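Local structure of 336aa long hypothetical dTDP-glucose 4,6-dehydratase (Pyrococcus horikoshii, 2HUN) at residues Asp36-Gly39 and Tyr40-Pro44; Glu96-Leu99 and His100-Ile104; Trp316-Lys319 and Pro320-Glu324. The protein binds NAD(+) and probably acts as a dTDP-glucose 4,6-dehydratase, a lyase that removes water from the nucleotide-linked sugar. All blocks are in the same frame, centred on the assembly; numbering follows the deposited sequence.

How the contacts relate
Contacts 1 and 2 belong to the NAD pocket, and contact 3 packs against the end of the contact 1 loop, beside the pocket. The loop of contact 1 holds the adenosine ribose and lies over the adenine, while the helix of contact 2 reaches the adenine amino group; their centres are 16 Å apart. They meet where Lys37 NZ comes within 3.1 Å of Ser101 OG, a probable hydrogen bond. Contact 3 lies 16 Å from contact 1, centre to centre, and touches it through Asn43, whose ND2 is 3.5 Å from Leu321 CD1. Contacts 2 and 3 do not meet: their nearest atoms are about 18 Å apart. The Trp317 side chain stays about 8 Å from the NAD.

Contact 1 (Asp36-Gly39 and Tyr40-Pro44). With NAD (nicotinamide-adenine-dinucleotide), chain C.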
# COMPACT_ATOMS: atom_id res chain seq x y z
N ASP A 36 9.41 21.98 1.72
CA ASP A 36 10.05 21.09 2.66
C ASP A 36 9.68 21.62 4.03
O ASP A 36 9.64 22.81 4.28
CB ASP A 36 11.57 21.12 2.49
CG ASP A 36 12.25 19.89 3.08
OD1 ASP A 36 12.25 19.74 4.32
OD2 ASP A 36 12.80 19.08 2.30
N LYS A 37 9.42 20.67 4.90
CA LYS A 37 8.99 20.93 6.24
C LYS A 37 10.17 21.21 7.19
O LYS A 37 9.98 21.68 8.32
CB LYS A 37 8.17 19.70 6.62
CG LYS A 37 8.95 18.41 6.92
CD LYS A 37 8.03 17.32 7.53
CE LYS A 37 8.83 16.22 8.25
NZ LYS A 37 7.99 15.11 8.80
N LEU A 38 11.37 20.94 6.70
CA LEU A 38 12.61 21.12 7.45
C LEU A 38 12.66 20.23 8.68
O LEU A 38 12.90 20.69 9.79
CB LEU A 38 12.81 22.59 7.85
CG LEU A 38 12.96 23.60 6.71
CD1 LEU A 38 13.37 24.96 7.28
CD2 LEU A 38 14.00 23.12 5.70
N GLY A 39 12.40 18.94 8.47
CA GLY A 39 12.43 18.00 9.57
C GLY A 39 13.64 17.08 9.44
O GLY A 39 14.67 17.47 8.89
N TYR A 40 13.51 15.86 9.95
CA TYR A 40 14.59 14.88 9.89
C TYR A 40 15.18 14.76 8.48
O TYR A 40 14.46 14.51 7.51
CB TYR A 40 14.08 13.51 10.35
CG TYR A 40 15.11 12.41 10.21
CD1 TYR A 40 16.13 12.28 11.14
CD2 TYR A 40 15.09 11.55 9.11
CE1 TYR A 40 17.13 11.31 10.98
CE2 TYR A 40 16.07 10.59 8.94
CZ TYR A 40 17.09 10.47 9.87
OH TYR A 40 18.06 9.52 9.69
N GLY A 41 16.50 14.92 8.38
CA GLY A 41 17.17 14.80 7.10
C GLY A 41 17.36 16.08 6.32
O GLY A 41 18.21 16.14 5.43
N SER A 42 16.58 17.11 6.63
CA SER A 42 16.69 18.37 5.91
C SER A 42 17.95 19.15 6.30
O SER A 42 18.44 19.05 7.42
CB SER A 42 15.46 19.25 6.18
OG SER A 42 15.40 19.66 7.54
N ASN A 43 18.46 19.92 5.35
CA ASN A 43 19.64 20.73 5.59
C ASN A 43 19.66 21.91 4.62
O ASN A 43 20.04 21.77 3.46
CB ASN A 43 20.91 19.88 5.40
CG ASN A 43 22.15 20.57 5.93
OD1 ASN A 43 22.11 21.75 6.32
ND2 ASN A 43 23.26 19.85 5.95
N PRO A 44 19.23 23.09 5.10
CA PRO A 44 19.18 24.32 4.30
C PRO A 44 20.51 24.61 3.60
O PRO A 44 20.54 25.25 2.55
CB PRO A 44 18.85 25.39 5.34
CG PRO A 44 18.00 24.65 6.32
CD PRO A 44 18.75 23.34 6.47
PA NAD C . 16.06 12.76 3.46
O1A NAD C . 15.68 12.22 4.78
O2A NAD C . 17.46 13.23 3.23
O5B NAD C . 15.09 14.00 3.16
C5B NAD C . 13.66 13.92 3.20
C4B NAD C . 13.20 15.36 2.98
O4B NAD C . 11.76 15.43 2.94
C3B NAD C . 13.66 16.28 4.15
O3B NAD C . 14.21 17.51 3.63
C2B NAD C . 12.38 16.44 4.99
O2B NAD C . 12.29 17.63 5.78
C1B NAD C . 11.29 16.34 3.93
N9A NAD C . 9.99 15.85 4.45
C8A NAD C . 9.73 14.73 5.14
N7A NAD C . 8.43 14.67 5.42
C5A NAD C . 7.84 15.74 4.90
C6A NAD C . 6.50 16.23 4.86
N6A NAD C . 5.48 15.60 5.42
N1A NAD C . 6.28 17.45 4.18
C2A NAD C . 7.35 18.14 3.59
N3A NAD C . 8.61 17.68 3.63
C4A NAD C . 8.84 16.50 4.27
O3 NAD C . 15.89 11.52 2.48
PN NAD C . 16.14 11.23 0.95
O1N NAD C . 17.11 10.10 1.00
O2N NAD C . 16.62 12.42 0.22
O5D NAD C . 14.75 10.59 0.42
C5D NAD C . 13.99 11.12 -0.68
C4D NAD C . 13.00 10.03 -1.17
O4D NAD C . 13.70 8.97 -1.84
C3D NAD C . 12.18 9.42 -0.03
O3D NAD C . 10.80 9.30 -0.47
C2D NAD C . 12.85 8.03 0.19
O2D NAD C . 11.88 7.10 0.68
C1D NAD C . 13.36 7.72 -1.21
N1N NAD C . 14.53 6.82 -1.26
C2N NAD C . 15.82 7.22 -0.77
C3N NAD C . 16.89 6.31 -0.87
C7N NAD C . 18.31 6.67 -0.37
O7N NAD C . 19.25 5.91 -0.64
N7N NAD C . 18.50 7.79 0.31
C4N NAD C . 16.69 5.03 -1.44
C5N NAD C . 15.42 4.66 -1.91
C6N NAD C . 14.33 5.54 -1.83
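Gly39 and Ser42 close a type II beta turn in the loop that follows strand 31-36 of the Rossmann fold, where the adenosine ribose of NAD is recognised. Gly39 O takes two donors from the same serine: Ser42 N at 3.0 Å and, within the carbonyl plane on a lone pair, Ser42 OG at 2.7 Å. The hydroxyl reaches it because OG sits between the backbone N and the carbonyl carbon (chi1 66°). Upstream, Asp36 makes an Asx turn: its OD1 accepts from Leu38 N on the anti lone pair and also from the ribose hydroxyl NAD O2B at 2.6 Å. That hydroxyl is gripped from a second direction, since Gly39 N donates to NAD O2B. Asp36 OD2 receives NAD O3B at a very short 2.5 Å and is further fixed by Met12 N. Beyond the ribose, the extended Lys37 chain runs across one face of the adenine, and its NZ pairs with Glu85 in a salt bridge. The backbone at Gly41 (phi 93°) calls for glycine, since a CB would be jammed against the preceding carbonyl O and would clash with NAD O1A. On the ribose side of the turn, Ser42 CB lies 3.3 Å from NAD O3B.

Contact 2 (Glu96-Leu99 and His100-Ile104); sequences EIFL and HSNVI. With NAD (nicotinamide-adenine-dinucleotide), chain C.
Asn102 sits one helical turn beyond Phe98, and the two side chains run side by side. Its ND2 lies at the ring's edge, 3.8 Å from Phe98 CD2, with amide and ring planes 80° apart, while Asn102 N donates to Phe98 O at 2.8 Å. The next carbonyl marks a wider pi-type turn: Leu99 O takes Ile104 N at 2.8 Å, whereas its bond from Val103 N is weak. Leu99 CD1 packs on Val103 CB at 3.9 Å. On the cofactor side, Ser101 OG accepts from the adenine amino group NAD N6A at 3.0 Å and also bonds a water that donates to Ile97 O. With CG beside the backbone N (chi1 -58°), the Asn102 amide points off the helix: OD1 accepts from Glu85 N, and ND2 bonds Thr154 OG1 on helix 150-168. With an alanine here, Glu85 N and Thr154 OG1 would probably lose this partner and a gap would open beside the Phe98 ring edge. Further out, His100 NE2 bonds Asp62, an NAD-binding residue. Val103 and Ile104 meet their counterparts in the second subunit, consistent with the helix-bundle dimer interface of extended short-chain dehydrogenases, whose Rossmann cofactor site this helix flanks.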
# COMPACT_ATOMS: atom_id res chain seq x y z
N GLU A 96 3.55 6.53 13.68
CA GLU A 96 2.64 7.63 13.38
C GLU A 96 3.29 8.63 12.45
O GLU A 96 2.69 9.08 11.48
CB GLU A 96 2.21 8.35 14.66
CG GLU A 96 1.76 7.44 15.78
CD GLU A 96 2.88 7.11 16.74
OE1 GLU A 96 3.87 6.46 16.33
OE2 GLU A 96 2.78 7.51 17.92
N ILE A 97 4.53 8.98 12.77
CA ILE A 97 5.29 9.93 11.98
C ILE A 97 5.32 9.50 10.51
O ILE A 97 5.23 10.33 9.60
CB ILE A 97 6.73 10.04 12.53
CG1 ILE A 97 6.70 10.57 13.96
CG2 ILE A 97 7.56 10.95 11.66
CD1 ILE A 97 8.07 10.68 14.62
N PHE A 98 5.45 8.21 10.28
CA PHE A 98 5.53 7.72 8.90
C PHE A 98 4.19 7.65 8.18
O PHE A 98 4.11 7.95 6.99
CB PHE A 98 6.28 6.39 8.91
CG PHE A 98 7.69 6.51 9.43
CD1 PHE A 98 7.92 6.82 10.76
CD2 PHE A 98 8.77 6.41 8.57
CE1 PHE A 98 9.21 7.03 11.24
CE2 PHE A 98 10.06 6.62 9.04
CZ PHE A 98 10.28 6.93 10.37
N LEU A 99 3.14 7.28 8.91
CA LEU A 99 1.80 7.22 8.32
C LEU A 99 1.44 8.63 7.84
O LEU A 99 0.93 8.81 6.73
CB LEU A 99 0.77 6.77 9.36
CG LEU A 99 -0.70 6.79 8.91
CD1 LEU A 99 -0.97 5.59 8.01
CD2 LEU A 99 -1.61 6.74 10.13
N HIS A 100 1.72 9.62 8.68
CA HIS A 100 1.41 11.00 8.36
C HIS A 100 2.13 11.57 7.15
O HIS A 100 1.50 12.07 6.22
CB HIS A 100 1.71 11.90 9.56
CG HIS A 100 1.47 13.35 9.28
ND1 HIS A 100 0.21 13.90 9.22
CD2 HIS A 100 2.33 14.36 9.00
CE1 HIS A 100 0.30 15.19 8.93
NE2 HIS A 100 1.58 15.49 8.79
N SER A 101 3.46 11.53 7.17
CA SER A 101 4.24 12.07 6.06
C SER A 101 4.20 11.22 4.79
O SER A 101 4.06 11.75 3.69
CB SER A 101 5.70 12.29 6.48
OG SER A 101 5.83 13.34 7.42
N ASN A 102 4.32 9.90 4.95
CA ASN A 102 4.34 9.02 3.78
C ASN A 102 2.97 8.73 3.19
O ASN A 102 2.77 8.88 1.99
CB ASN A 102 5.07 7.71 4.12
CG ASN A 102 6.49 7.95 4.60
OD1 ASN A 102 7.05 9.03 4.41
ND2 ASN A 102 7.09 6.94 5.22
N VAL A 103 2.03 8.31 4.03
CA VAL A 103 0.69 8.01 3.54
C VAL A 103 -0.21 9.24 3.43
O VAL A 103 -0.68 9.55 2.33
CB VAL A 103 -0.02 6.96 4.43
CG1 VAL A 103 -1.43 6.72 3.92
CG2 VAL A 103 0.77 5.65 4.43
N ILE A 104 -0.46 9.93 4.54
CA ILE A 104 -1.33 11.11 4.49
C ILE A 104 -0.74 12.17 3.56
O ILE A 104 -1.46 12.80 2.78
CB ILE A 104 -1.54 11.73 5.89
CG1 ILE A 104 -2.10 10.68 6.85
CG2 ILE A 104 -2.50 12.92 5.80
CD1 ILE A 104 -3.39 10.06 6.40
PA NAD C . 16.06 12.76 3.46
O1A NAD C . 15.68 12.22 4.78
O2A NAD C . 17.46 13.23 3.23
O5B NAD C . 15.09 14.00 3.16
C5B NAD C . 13.66 13.92 3.20
C4B NAD C . 13.20 15.36 2.98
O4B NAD C . 11.76 15.43 2.94
C3B NAD C . 13.66 16.28 4.15
O3B NAD C . 14.21 17.51 3.63
C2B NAD C . 12.38 16.44 4.99
O2B NAD C . 12.29 17.63 5.78
C1B NAD C . 11.29 16.34 3.93
N9A NAD C . 9.99 15.85 4.45
C8A NAD C . 9.73 14.73 5.14
N7A NAD C . 8.43 14.67 5.42
C5A NAD C . 7.84 15.74 4.90
C6A NAD C . 6.50 16.23 4.86
N6A NAD C . 5.48 15.60 5.42
N1A NAD C . 6.28 17.45 4.18
C2A NAD C . 7.35 18.14 3.59
N3A NAD C . 8.61 17.68 3.63
C4A NAD C . 8.84 16.50 4.27
O3 NAD C . 15.89 11.52 2.48
PN NAD C . 16.14 11.23 0.95
O1N NAD C . 17.11 10.10 1.00
O2N NAD C . 16.62 12.42 0.22
O5D NAD C . 14.75 10.59 0.42
C5D NAD C . 13.99 11.12 -0.68
C4D NAD C . 13.00 10.03 -1.17
O4D NAD C . 13.70 8.97 -1.84
C3D NAD C . 12.18 9.42 -0.03
O3D NAD C . 10.80 9.30 -0.47
C2D NAD C . 12.85 8.03 0.19
O2D NAD C . 11.88 7.10 0.68
C1D NAD C . 13.36 7.72 -1.21
N1N NAD C . 14.53 6.82 -1.26
C2N NAD C . 15.82 7.22 -0.77
C3N NAD C . 16.89 6.31 -0.87
C7N NAD C . 18.31 6.67 -0.37
O7N NAD C . 19.25 5.91 -0.64
N7N NAD C . 18.50 7.79 0.31
C4N NAD C . 16.69 5.03 -1.44
C5N NAD C . 15.42 4.66 -1.91
C6N NAD C . 14.33 5.54 -1.83
O HOH W 1 5.57 13.13 10.12

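Contact 3 (Trp316-Lys319 and Pro320-Glu324); sequences WWWK and PLVDE
Round the turn at Trp318-Val322, Trp318 O receives Leu321 N at 2.9 Å, from well above the carbonyl plane, and more weakly Val322 N, which also makes a weak bond to Lys319 O. Pro320 has no N-H to give to Trp316 O, and its CD sits 3.1 Å from that oxygen instead. The main side-chain meeting is a CH-pi contact: Leu321 CD1 stands over one face of the Trp317 indole, 3.9 Å from the centroid of the six-membered ring and 15° off its normal. Trp317 swings its CG away from the backbone N (chi1 -174°), which carries the far end of the ring back toward the leucine although the side chain starts off in the other direction. Val322 meets Trp318 differently, its CG1 coming to the indole's edge near the ring plane, 3.8 Å from CE3. Its other methyl, CG2, rests 3.0 Å from Lys319 O. Both buried indole nitrogens have acceptors: Trp318 NE1 bonds Tyr311 O of helix 300-313, and Trp317 NE1 bonds Asn46 OD1. The Trp317 ring meets Trp310 of that helix and Tyr185 edge-to-face, while Trp318 and Val322 together lie on Ile197 of helix 191-200, so the segment packs against helices 300-313 and 191-200 and the Asn43 loop.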
# COMPACT_ATOMS: atom_id res chain seq x y z
N TRP A 316 33.11 21.92 5.21
CA TRP A 316 32.23 22.93 5.79
C TRP A 316 30.81 22.38 5.95
O TRP A 316 30.10 22.73 6.90
CB TRP A 316 32.18 24.17 4.90
CG TRP A 316 31.43 23.97 3.61
CD1 TRP A 316 31.94 23.50 2.43
CD2 TRP A 316 30.04 24.22 3.38
NE1 TRP A 316 30.94 23.44 1.47
CE2 TRP A 316 29.77 23.88 2.04
CE3 TRP A 316 29.00 24.69 4.19
CZ2 TRP A 316 28.49 24.00 1.48
CZ3 TRP A 316 27.73 24.81 3.63
CH2 TRP A 316 27.49 24.47 2.29
N TRP A 317 30.40 21.52 5.02
CA TRP A 317 29.06 20.94 5.03
C TRP A 317 28.83 19.81 6.04
O TRP A 317 27.90 19.89 6.85
CB TRP A 317 28.69 20.45 3.62
CG TRP A 317 27.26 19.97 3.51
CD1 TRP A 317 26.15 20.74 3.26
CD2 TRP A 317 26.79 18.64 3.72
NE1 TRP A 317 25.01 19.96 3.31
CE2 TRP A 317 25.38 18.67 3.59
CE3 TRP A 317 27.42 17.42 4.01
CZ2 TRP A 317 24.59 17.52 3.74
CZ3 TRP A 317 26.63 16.28 4.16
CH2 TRP A 317 25.23 16.34 4.02
N TRP A 318 29.67 18.77 6.01
CA TRP A 318 29.49 17.63 6.91
C TRP A 318 29.98 17.80 8.35
O TRP A 318 29.47 17.16 9.27
CB TRP A 318 30.15 16.37 6.33
CG TRP A 318 31.62 16.49 5.97
CD1 TRP A 318 32.15 16.75 4.74
CD2 TRP A 318 32.74 16.24 6.84
NE1 TRP A 318 33.52 16.65 4.77
CE2 TRP A 318 33.91 16.35 6.04
CE3 TRP A 318 32.87 15.94 8.20
CZ2 TRP A 318 35.19 16.16 6.57
CZ3 TRP A 318 34.15 15.75 8.72
CH2 TRP A 318 35.29 15.86 7.91
N LYS A 319 30.99 18.63 8.51
CA LYS A 319 31.59 18.90 9.81
C LYS A 319 30.56 19.24 10.90
O LYS A 319 30.58 18.66 11.98
CB LYS A 319 32.61 20.02 9.63
CG LYS A 319 33.43 20.29 10.85
CD LYS A 319 34.00 18.99 11.38
CE LYS A 319 34.91 19.29 12.55
NZ LYS A 319 34.88 18.17 13.54
N PRO A 320 29.66 20.20 10.65
CA PRO A 320 28.65 20.57 11.65
C PRO A 320 27.72 19.40 11.96
O PRO A 320 27.09 19.36 13.03
CB PRO A 320 27.89 21.71 10.97
CG PRO A 320 28.89 22.28 10.02
CD PRO A 320 29.57 21.07 9.47
N LEU A 321 27.63 18.45 11.04
CA LEU A 321 26.74 17.31 11.21
C LEU A 321 27.31 16.11 11.96
O LEU A 321 26.54 15.31 12.51
CB LEU A 321 26.22 16.86 9.84
CG LEU A 321 25.51 17.93 9.01
CD1 LEU A 321 25.08 17.35 7.67
CD2 LEU A 321 24.31 18.47 9.78
N VAL A 322 28.63 15.96 11.99
CA VAL A 322 29.22 14.83 12.69
C VAL A 322 29.18 15.04 14.20
O VAL A 322 29.29 16.17 14.69
CB VAL A 322 30.68 14.58 12.23
CG1 VAL A 322 30.68 14.13 10.78
CG2 VAL A 322 31.51 15.84 12.40
N ASP A 323 29.02 13.94 14.95
CA ASP A 323 28.89 14.03 16.42
C ASP A 323 30.12 13.49 17.17
O ASP A 323 31.10 14.19 17.40
CB ASP A 323 27.60 13.34 16.89
CG ASP A 323 27.39 12.00 16.19
OD1 ASP A 323 28.38 11.45 15.72
OD2 ASP A 323 26.27 11.49 16.20
N GLU A 324 30.04 12.22 17.60
CA GLU A 324 31.13 11.65 18.39
C GLU A 324 31.18 10.14 18.21
O GLU A 324 32.21 9.49 18.26
CB GLU A 324 30.88 11.98 19.86
CG GLU A 324 32.03 11.55 20.76
CD GLU A 324 32.85 12.76 21.14
OE1 GLU A 324 32.40 13.51 22.00
OE2 GLU A 324 33.92 12.95 20.57